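Local coordinates for protein 2''-aminoglycoside nucleotidyltransferase (Klebsiella pneumoniae, PDB 4WQK) that inactivates kanamycin, gentamicin, tobramycin and related aminoglycoside antibiotics by transferring a nucleotidyl group to their 2''-hydroxyl, using two magnesium ions, at residues E53-G56 and E57-I61; C123-W126 and E127-I130; D138-P142 and V143-T147; A170-R173 and S174-A178. One frame throughout, in Å; residues are numbered along the deposited sequence. Where two conformers were deposited one is given.

Interaction 1 (E53-G56 and E57-I61); sequences ERRG and ELEAI
R54 and R55 reach forward to E57 and E59 in the first turns of helix 55-64, part of the N-terminal domain with its nucleotidyltransferase fold, and each pair forms a salt bridge along the helix. R54, the N-cap residue, grips E57 side-on with two nitrogens, one for each carboxylate oxygen: NE of R54 lies 2.8 Å from OE2 of E57, and NH2 of R54 lies 2.9 Å from OE1 of E57. The match is not flat, since the guanidinium and carboxylate planes stand 46° apart and OE2 is met from above the carboxylate plane. A bend at chi3 (64°) turns the NE edge of the guanidinium toward E57. R55 is extended instead, and sends NE to the anti lone pair of E59 OE2 at 2.7 Å, while its NH2 adds a weak bond to the same oxygen. A second partner, E72, also engages R55 NH2, and the backbone carbonyls of R20 and N21 take up NH2 and NH1 of R54, so both arginines link the helix to other parts of the domain.

The backbone bonds start at the cap: E57 N donates to R54 O at 2.9 Å, and L58 N makes a weak bond to the same carbonyl. E59 N then bonds to R55 O, and A60 N lies 2.9 Å from its acceptor, G56 O.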
loop_
_atom_site.group_PDB
_atom_site.type_symbol
_atom_site.label_atom_id
_atom_site.label_comp_id
_atom_site.label_asym_id
_atom_site.label_seq_id
_atom_site.Cartn_x
_atom_site.Cartn_y
_atom_site.Cartn_z
ATOM N N GLU A 53 4.605 1.144 15.509
ATOM C CA GLU A 53 5.094 0.812 16.851
ATOM C C GLU A 53 5.187 -0.721 17.025
ATOM O O GLU A 53 5.700 -1.206 18.055
ATOM C CB GLU A 53 4.206 1.456 17.932
ATOM C CG GLU A 53 2.900 0.710 18.265
ATOM C CD GLU A 53 1.795 0.723 17.199
ATOM O OE1 GLU A 53 1.916 1.366 16.142
ATOM O OE2 GLU A 53 0.751 0.067 17.463
ATOM N N ARG A 54 4.730 -1.474 16.014
ATOM C CA ARG A 54 4.837 -2.927 16.012
ATOM C C ARG A 54 5.738 -3.451 14.891
ATOM O O ARG A 54 5.615 -4.619 14.467
ATOM C CB ARG A 54 3.426 -3.541 15.906
ATOM C CG ARG A 54 2.574 -3.084 17.069
ATOM C CD ARG A 54 1.144 -3.698 17.024
ATOM N NE ARG A 54 1.169 -5.152 17.170
ATOM C CZ ARG A 54 0.080 -5.934 17.083
ATOM N NH1 ARG A 54 -1.130 -5.420 16.812
ATOM N NH2 ARG A 54 0.188 -7.249 17.281
ATOM N N ARG A 55 6.677 -2.605 14.449
ATOM C CA ARG A 55 7.585 -3.002 13.368
ATOM C C ARG A 55 8.297 -4.338 13.649
ATOM O O ARG A 55 8.417 -5.189 12.738
ATOM C CB ARG A 55 8.608 -1.909 13.100
ATOM C CG ARG A 55 9.636 -2.362 12.064
ATOM C CD ARG A 55 10.401 -1.212 11.447
ATOM N NE ARG A 55 11.608 -1.749 10.826
ATOM C CZ ARG A 55 12.441 -1.050 10.062
ATOM N NH1 ARG A 55 12.193 0.228 9.773
ATOM N NH2 ARG A 55 13.527 -1.641 9.580
ATOM N N GLY A 56 8.732 -4.554 14.891
ATOM C CA GLY A 56 9.448 -5.769 15.225
ATOM C C GLY A 56 8.647 -7.034 14.913
ATOM O O GLY A 56 9.221 -8.085 14.576
ATOM N N GLU A 57 7.316 -6.938 15.019
ATOM C CA GLU A 57 6.474 -8.104 14.768
ATOM C C GLU A 57 6.428 -8.384 13.280
ATOM O O GLU A 57 6.423 -9.555 12.878
ATOM C CB GLU A 57 5.062 -7.901 15.322
ATOM C CG GLU A 57 5.066 -7.736 16.863
ATOM C CD GLU A 57 3.676 -7.532 17.410
ATOM O OE1 GLU A 57 2.825 -8.409 17.117
ATOM O OE2 GLU A 57 3.454 -6.518 18.123
ATOM N N LEU A 58 6.376 -7.333 12.452
ATOM C CA LEU A 58 6.445 -7.566 11.007
ATOM C C LEU A 58 7.810 -8.139 10.630
ATOM O O LEU A 58 7.877 -9.083 9.826
ATOM C CB LEU A 58 6.142 -6.286 10.233
ATOM C CG LEU A 58 6.252 -6.434 8.717
ATOM C CD1 LEU A 58 5.312 -7.494 8.190
ATOM C CD2 LEU A 58 5.962 -5.065 8.038
ATOM N N GLU A 59 8.877 -7.631 11.227
ATOM C CA GLU A 59 10.198 -8.166 10.909
ATOM C C GLU A 59 10.260 -9.654 11.322
ATOM O O GLU A 59 10.876 -10.464 10.642
ATOM C CB GLU A 59 11.320 -7.362 11.587
ATOM C CG GLU A 59 11.497 -5.949 11.008
ATOM C CD GLU A 59 12.786 -5.270 11.486
ATOM O OE1 GLU A 59 13.702 -5.948 12.017
ATOM O OE2 GLU A 59 12.929 -4.042 11.311
ATOM N N ALA A 60 9.607 -10.005 12.422
ATOM C CA ALA A 60 9.616 -11.400 12.851
ATOM C C ALA A 60 8.875 -12.290 11.847
ATOM O O ALA A 60 9.298 -13.428 11.611
ATOM C CB ALA A 60 9.006 -11.536 14.266
ATOM N N ILE A 61 7.781 -11.782 11.271
ATOM C CA ILE A 61 7.072 -12.536 10.243
ATOM C C ILE A 61 7.990 -12.768 9.046
ATOM O O ILE A 61 8.118 -13.900 8.546
ATOM C CB ILE A 61 5.796 -11.805 9.831
ATOM C CG1 ILE A 61 4.765 -11.884 10.978
ATOM C CG2 ILE A 61 5.248 -12.358 8.505
ATOM C CD1 ILE A 61 3.585 -10.940 10.757
#

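Interaction 2 (C123-W126 and E127-I130); sequences CNSW and EAII
E127 follows the N-cap residue S125 by two positions and bends back toward it at the start of helix 126-139, bringing its OE1 to 3.6 Å from CB of S125. A128 receives the capping bond: its backbone N donates to S125 OG at 3.0 Å, with an N-H...O angle of 161°. The serine hydroxyl is set for this by chi1 of 68°, which places OG between the backbone N and the carbonyl carbon, and the methyl of A128 packs against the same oxygen and against CB of N124. I129 opens the regular i to i+4 pattern, its N bonding to S125 O at 2.9 Å. Its side chain lies beside that of W126 and leaves the helix in the same direction, CD1 of I129 coming within 4.1 Å of CE3 of W126. I130 repeats the backbone bond one residue on, from its N to W126 O.

This buried helix start lies beside the metal site: N124 OD1 bonds to T49 OG1 on strand 46-51, which also carries the magnesium ligand D47, about 7 Å from N124 between side chains. R35 makes a cation-pi contact with W126. Helix 28-36 packs on W126 and I129, helix 147-160 on W126, E127 and I130, and helix 162-176 on I130.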
loop_
_atom_site.group_PDB
_atom_site.type_symbol
_atom_site.label_atom_id
_atom_site.label_comp_id
_atom_site.label_asym_id
_atom_site.label_seq_id
_atom_site.Cartn_x
_atom_site.Cartn_y
_atom_site.Cartn_z
ATOM N N CYS A 123 -6.763 -3.087 3.050
ATOM C CA CYS A 123 -5.967 -2.358 2.085
ATOM C C CYS A 123 -6.149 -0.880 2.280
ATOM O O CYS A 123 -7.162 -0.416 2.774
ATOM C CB CYS A 123 -6.324 -2.793 0.668
ATOM S SG CYS A 123 -8.102 -3.027 0.355
ATOM N N ASN A 124 -5.100 -0.140 1.894
ATOM C CA ASN A 124 -5.175 1.300 2.047
ATOM C C ASN A 124 -6.334 1.845 1.201
ATOM O O ASN A 124 -6.726 1.244 0.185
ATOM C CB ASN A 124 -3.847 1.940 1.638
ATOM C CG ASN A 124 -2.758 1.617 2.619
ATOM O OD1 ASN A 124 -1.723 1.057 2.269
ATOM N ND2 ASN A 124 -2.999 1.950 3.887
ATOM N N SER A 125 -6.848 2.995 1.592
ATOM C CA SER A 125 -7.976 3.608 0.904
ATOM C C SER A 125 -7.610 4.088 -0.507
ATOM O O SER A 125 -6.436 4.306 -0.827
ATOM C CB SER A 125 -8.480 4.782 1.714
ATOM O OG SER A 125 -7.473 5.807 1.694
ATOM N N TRP A 126 -8.621 4.209 -1.361
ATOM C CA TRP A 126 -8.383 4.801 -2.675
ATOM C C TRP A 126 -7.732 6.164 -2.535
ATOM O O TRP A 126 -6.823 6.480 -3.330
ATOM C CB TRP A 126 -9.684 4.952 -3.480
ATOM C CG TRP A 126 -10.278 3.690 -4.012
ATOM C CD1 TRP A 126 -11.524 3.193 -3.731
ATOM C CD2 TRP A 126 -9.706 2.817 -4.990
ATOM N NE1 TRP A 126 -11.741 2.047 -4.460
ATOM C CE2 TRP A 126 -10.634 1.798 -5.237
ATOM C CE3 TRP A 126 -8.489 2.788 -5.675
ATOM C CZ2 TRP A 126 -10.381 0.758 -6.155
ATOM C CZ3 TRP A 126 -8.248 1.774 -6.576
ATOM C CH2 TRP A 126 -9.169 0.748 -6.779
ATOM N N GLU A 127 -8.167 6.982 -1.579
ATOM C CA GLU A 127 -7.577 8.325 -1.460
ATOM C C GLU A 127 -6.083 8.234 -1.135
ATOM O O GLU A 127 -5.290 9.016 -1.684
ATOM C CB GLU A 127 -8.335 9.114 -0.380
ATOM C CG GLU A 127 -9.741 9.470 -0.770
ATOM C CD GLU A 127 -10.796 8.342 -0.484
ATOM O OE1 GLU A 127 -10.506 7.134 -0.178
ATOM O OE2 GLU A 127 -11.993 8.684 -0.584
ATOM N N ALA A 128 -5.695 7.307 -0.256
ATOM C CA ALA A 128 -4.281 7.109 0.056
ATOM C C ALA A 128 -3.484 6.607 -1.130
ATOM O O ALA A 128 -2.344 7.034 -1.348
ATOM C CB ALA A 128 -4.123 6.135 1.258
ATOM N N ILE A 129 -4.078 5.683 -1.878
ATOM C CA ILE A 129 -3.437 5.136 -3.073
ATOM C C ILE A 129 -3.163 6.256 -4.076
ATOM O O ILE A 129 -2.039 6.423 -4.611
ATOM C CB ILE A 129 -4.321 4.036 -3.686
ATOM C CG1 ILE A 129 -4.373 2.840 -2.746
ATOM C CG2 ILE A 129 -3.851 3.629 -5.090
ATOM C CD1 ILE A 129 -5.463 1.811 -3.142
ATOM N N ILE A 130 -4.168 7.086 -4.308
ATOM C CA ILE A 130 -4.055 8.154 -5.297
ATOM C C ILE A 130 -3.110 9.267 -4.792
ATOM O O ILE A 130 -2.306 9.801 -5.565
ATOM C CB ILE A 130 -5.459 8.693 -5.615
ATOM C CG1 ILE A 130 -6.214 7.617 -6.378
ATOM C CG2 ILE A 130 -5.394 9.996 -6.431
ATOM C CD1 ILE A 130 -7.664 7.878 -6.496
#

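Interaction 3 (D138-P142 and V143-T147)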
loop_
_atom_site.group_PDB
_atom_site.type_symbol
_atom_site.label_atom_id
_atom_site.label_comp_id
_atom_site.label_asym_id
_atom_site.label_seq_id
_atom_site.Cartn_x
_atom_site.Cartn_y
_atom_site.Cartn_z
ATOM N N ASP A 138 5.432 14.752 -8.647
ATOM C CA ASP A 138 6.426 15.804 -8.383
ATOM C C ASP A 138 7.859 15.323 -8.631
ATOM O O ASP A 138 8.768 16.112 -8.934
ATOM C CB ASP A 138 6.301 16.329 -6.956
ATOM C CG ASP A 138 5.108 17.236 -6.778
ATOM O OD1 ASP A 138 4.503 17.621 -7.799
ATOM O OD2 ASP A 138 4.787 17.583 -5.625
ATOM N N GLU A 139 8.051 14.023 -8.487
ATOM C CA GLU A 139 9.338 13.382 -8.683
ATOM C C GLU A 139 9.634 13.168 -10.183
ATOM O O GLU A 139 10.643 13.651 -10.709
ATOM C CB GLU A 139 9.346 12.057 -7.914
ATOM C CG GLU A 139 10.515 11.130 -8.178
ATOM C CD GLU A 139 10.309 9.756 -7.538
ATOM O OE1 GLU A 139 9.435 9.636 -6.645
ATOM O OE2 GLU A 139 11.011 8.795 -7.933
ATOM N N VAL A 140 8.737 12.466 -10.861
ATOM C CA VAL A 140 8.868 12.188 -12.284
ATOM C C VAL A 140 7.679 12.803 -13.002
ATOM O O VAL A 140 6.534 12.496 -12.683
ATOM C CB VAL A 140 8.940 10.681 -12.540
ATOM C CG1 VAL A 140 8.975 10.360 -14.031
ATOM C CG2 VAL A 140 10.152 10.103 -11.814
ATOM N N PRO A 141 7.942 13.698 -13.961
ATOM C CA PRO A 141 6.843 14.282 -14.743
ATOM C C PRO A 141 5.920 13.206 -15.301
ATOM O O PRO A 141 6.411 12.231 -15.867
ATOM C CB PRO A 141 7.565 15.003 -15.889
ATOM C CG PRO A 141 8.980 15.235 -15.383
ATOM C CD PRO A 141 9.269 14.050 -14.505
ATOM N N PRO A 142 4.602 13.352 -15.112
ATOM C CA PRO A 142 3.670 12.303 -15.548
ATOM C C PRO A 142 3.802 11.933 -17.045
ATOM O O PRO A 142 3.600 10.784 -17.428
ATOM C CB PRO A 142 2.303 12.911 -15.215
ATOM C CG PRO A 142 2.577 13.716 -13.998
ATOM C CD PRO A 142 3.967 14.298 -14.176
ATOM N N VAL A 143 4.198 12.877 -17.878
ATOM C CA VAL A 143 4.355 12.542 -19.291
ATOM C C VAL A 143 5.454 11.486 -19.507
ATOM O O VAL A 143 5.494 10.792 -20.554
ATOM C CB VAL A 143 4.657 13.812 -20.128
ATOM C CG1 VAL A 143 6.098 14.271 -19.926
ATOM C CG2 VAL A 143 4.342 13.562 -21.596
ATOM N N ASP A 144 6.353 11.383 -18.534
ATOM C CA ASP A 144 7.478 10.459 -18.587
ATOM C C ASP A 144 7.268 9.184 -17.760
ATOM O O ASP A 144 8.167 8.347 -17.682
ATOM C CB ASP A 144 8.755 11.155 -18.110
ATOM C CG ASP A 144 9.201 12.256 -19.041
ATOM O OD1 ASP A 144 8.972 12.118 -20.270
ATOM O OD2 ASP A 144 9.790 13.249 -18.545
ATOM N N TRP A 145 6.107 9.042 -17.123
ATOM C CA TRP A 145 5.818 7.833 -16.344
ATOM C C TRP A 145 5.783 6.571 -17.203
ATOM O O TRP A 145 5.232 6.593 -18.300
ATOM C CB TRP A 145 4.451 7.917 -15.665
ATOM C CG TRP A 145 4.345 8.820 -14.489
ATOM C CD1 TRP A 145 5.292 9.655 -14.003
ATOM C CD2 TRP A 145 3.190 8.971 -13.660
ATOM N NE1 TRP A 145 4.797 10.338 -12.903
ATOM C CE2 TRP A 145 3.506 9.927 -12.680
ATOM C CE3 TRP A 145 1.911 8.395 -13.666
ATOM C CZ2 TRP A 145 2.598 10.310 -11.690
ATOM C CZ3 TRP A 145 0.998 8.787 -12.667
ATOM C CH2 TRP A 145 1.350 9.734 -11.718
ATOM N N PRO A 146 6.336 5.462 -16.693
ATOM C CA PRO A 146 6.072 4.157 -17.307
ATOM C C PRO A 146 4.571 3.944 -17.440
ATOM O O PRO A 146 3.775 4.270 -16.540
ATOM C CB PRO A 146 6.700 3.172 -16.319
ATOM C CG PRO A 146 7.794 3.986 -15.647
ATOM C CD PRO A 146 7.200 5.345 -15.505
ATOM N N THR A 147 4.185 3.419 -18.589
ATOM C CA THR A 147 2.782 3.193 -18.886
ATOM C C THR A 147 2.072 2.373 -17.827
ATOM O O THR A 147 0.912 2.654 -17.548
ATOM C CB THR A 147 2.661 2.529 -20.263
ATOM O OG1 THR A 147 3.199 3.408 -21.257
ATOM C CG2 THR A 147 1.202 2.179 -20.626
#
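W145 turns its indole back over a proline-rich turn, and its NE1 donates to V140 O at 2.8 Å. The residues form the loop joining helices 126-139 and 147-160 in the C-terminal domain, with a short 3-10 turn in it. The indole bond is bent (N-H...O 138°): V140 O lies somewhat off the indole plane, and NE1 in turn stands above the V140 carbonyl plane. Two backbone bonds of the i to i+3 kind hold the turn: D144 N donates to P141 O at 2.8 Å, and W145 N donates to P142 O at 3.1 Å. Both donors again stand well above the carbonyl planes they meet.

Packing surrounds these bonds. V140 points at the tryptophan, and its CG1, anti to the backbone N (chi1 176°), meets the indole at its edge, 3.7 Å from CD1 of W145. CB and CG of P141 rest against one carboxylate oxygen, OD2 of D144. Beyond the turn, the indole stacks with Y136 and touches A137, which ties it to the last turns of helix 126-139. P142 contributes a CH-pi contact over one face of the indole: its CA sits 3.5 Å from the centroid of the five-membered ring of W145, only 11° from the ring normal.

Interaction 4 (A170-R173 and S174-A178)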
loop_
_atom_site.group_PDB
_atom_site.type_symbol
_atom_site.label_atom_id
_atom_site.label_comp_id
_atom_site.label_asym_id
_atom_site.label_seq_id
_atom_site.Cartn_x
_atom_site.Cartn_y
_atom_site.Cartn_z
ATOM N N ALA A 170 -6.316 18.975 -5.770
ATOM C CA ALA A 170 -6.293 20.366 -5.373
ATOM C C ALA A 170 -5.828 20.510 -3.914
ATOM O O ALA A 170 -5.093 21.423 -3.567
ATOM C CB ALA A 170 -7.682 21.000 -5.596
ATOM N N ALA A 171 -6.266 19.580 -3.075
ATOM C CA ALA A 171 -5.850 19.608 -1.673
ATOM C C ALA A 171 -4.356 19.331 -1.547
ATOM O O ALA A 171 -3.696 19.967 -0.724
ATOM C CB ALA A 171 -6.668 18.566 -0.831
ATOM N N PHE A 172 -3.837 18.407 -2.352
ATOM C CA PHE A 172 -2.405 18.133 -2.380
ATOM C C PHE A 172 -1.632 19.386 -2.807
ATOM O O PHE A 172 -0.639 19.776 -2.169
ATOM C CB PHE A 172 -2.135 16.929 -3.290
ATOM C CG PHE A 172 -0.670 16.516 -3.350
ATOM C CD1 PHE A 172 0.230 17.124 -4.216
ATOM C CD2 PHE A 172 -0.240 15.455 -2.534
ATOM C CE1 PHE A 172 1.562 16.745 -4.262
ATOM C CE2 PHE A 172 1.095 15.054 -2.581
ATOM C CZ PHE A 172 1.987 15.686 -3.435
ATOM N N ARG A 173 -2.089 20.037 -3.877
ATOM C CA ARG A 173 -1.403 21.249 -4.314
ATOM C C ARG A 173 -1.404 22.298 -3.204
ATOM O O ARG A 173 -0.402 22.994 -2.996
ATOM C CB ARG A 173 -2.037 21.835 -5.579
ATOM C CG ARG A 173 -1.985 20.934 -6.802
ATOM C CD ARG A 173 -0.606 20.790 -7.420
ATOM N NE ARG A 173 -0.666 19.972 -8.638
ATOM C CZ ARG A 173 -0.808 18.645 -8.656
ATOM N NH1 ARG A 173 -0.849 18.005 -9.814
ATOM N NH2 ARG A 173 -0.929 17.958 -7.525
ATOM N N SER A 174 -2.511 22.441 -2.476
ATOM C CA SER A 174 -2.576 23.439 -1.426
ATOM C C SER A 174 -1.672 23.046 -0.236
ATOM O O SER A 174 -1.030 23.902 0.383
ATOM C CB SER A 174 -4.028 23.615 -0.990
ATOM O OG SER A 174 -4.139 24.697 -0.119
ATOM N N ARG A 175 -1.632 21.757 0.066
ATOM C CA ARG A 175 -0.795 21.252 1.143
ATOM C C ARG A 175 0.673 21.589 0.908
ATOM O O ARG A 175 1.348 22.024 1.830
ATOM C CB ARG A 175 -0.954 19.730 1.306
ATOM C CG ARG A 175 0.029 19.090 2.335
ATOM C CD ARG A 175 -0.439 19.296 3.753
ATOM N NE ARG A 175 -1.527 18.330 3.898
ATOM C CZ ARG A 175 -1.352 17.005 3.981
ATOM N NH1 ARG A 175 -0.138 16.445 3.983
ATOM N NH2 ARG A 175 -2.419 16.240 4.115
ATOM N N TYR A 176 1.141 21.398 -0.319
ATOM C CA TYR A 176 2.571 21.500 -0.604
ATOM C C TYR A 176 2.941 22.730 -1.427
ATOM O O TYR A 176 4.096 22.873 -1.849
ATOM C CB TYR A 176 3.042 20.220 -1.284
ATOM C CG TYR A 176 2.956 19.022 -0.334
ATOM C CD1 TYR A 176 3.751 18.993 0.822
ATOM C CD2 TYR A 176 2.070 17.976 -0.556
ATOM C CE1 TYR A 176 3.682 17.937 1.696
ATOM C CE2 TYR A 176 1.997 16.890 0.301
ATOM C CZ TYR A 176 2.810 16.873 1.430
ATOM O OH TYR A 176 2.695 15.790 2.289
ATOM N N ALA A 177 1.999 23.660 -1.572
ATOM C CA ALA A 177 2.304 24.951 -2.187
ATOM C C ALA A 177 3.362 25.704 -1.376
ATOM O O ALA A 177 3.309 25.745 -0.144
ATOM C CB ALA A 177 1.038 25.796 -2.316
ATOM N N ALA A 178 4.329 26.289 -2.075
ATOM C CA ALA A 178 5.238 27.239 -1.455
ATOM C C ALA A 178 5.216 28.506 -2.294
ATOM O O ALA A 178 4.908 29.599 -1.807
ATOM C CB ALA A 178 6.653 26.667 -1.348
ATOM O OXT ALA A 178 5.479 28.443 -3.499
#
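The last turns of helix 162-176, near the C terminus of the chain and in the C-terminal domain, carry an i to i+4 aromatic pair, F172 and Y176. The two rings meet at an oblique angle, with centroids 4.9 Å apart and planes inclined by 59°. Y176 reaches over one face of F172, with its CD2 above the centre of the phenyl ring, and the closest approach is 3.5 Å between CE2 of Y176 and CE2 of F172. The first torsions bring this about: F172 projects its ring anti to the backbone N (chi1 -178°), whereas CG of Y176 lies beside its own backbone N (chi1 -67°), and the two rings converge on the same side of the helix. Over a face of the tyrosine lies CG of its neighbour R175, so the phenol is packed by an aliphatic chain as well as by F172.

Three backbone bonds carry the helix through this region. S174 N donates to A170 O at 3.0 Å, R175 N to A171 O at 2.8 Å, and Y176 N to F172 O at 3.0 Å. CB of S174 and CB of R175 also pack against carbonyl oxygens of the preceding turn.

The polar ends are held from outside the helix. The hydroxyl of Y176 is hydrogen-bonded to E102 and to the hydroxyl of Y135, while R175 NH1 bonds to the carbonyl of E102; Y176 lies about 8 Å, side chain to side chain, from the kanamycin-binding residue A101. F172 is buried against helix 126-139, where W131, F134 and Y135 meet its ring edge-to-face.

How the interactions relate
Followed from the N terminus, the four contacts come in series, and none nests within or crosses another. Each joins adjoining residues, so they close single turns rather than long loops. Interaction 1 starts helix 55-64 in the N-terminal domain, with its centre 22 Å from that of interaction 2 and more than 30 Å from those of the other two. Interactions 2 and 3 mark the two ends of helix 126-139: the first starts it deep in the chain, the second leads on to helix 147-160 at the surface. Interaction 4 lies in the last turns of helix 162-176 and touches interaction 3, where D138 OD2 packs 3.6 Å from F172 CE1.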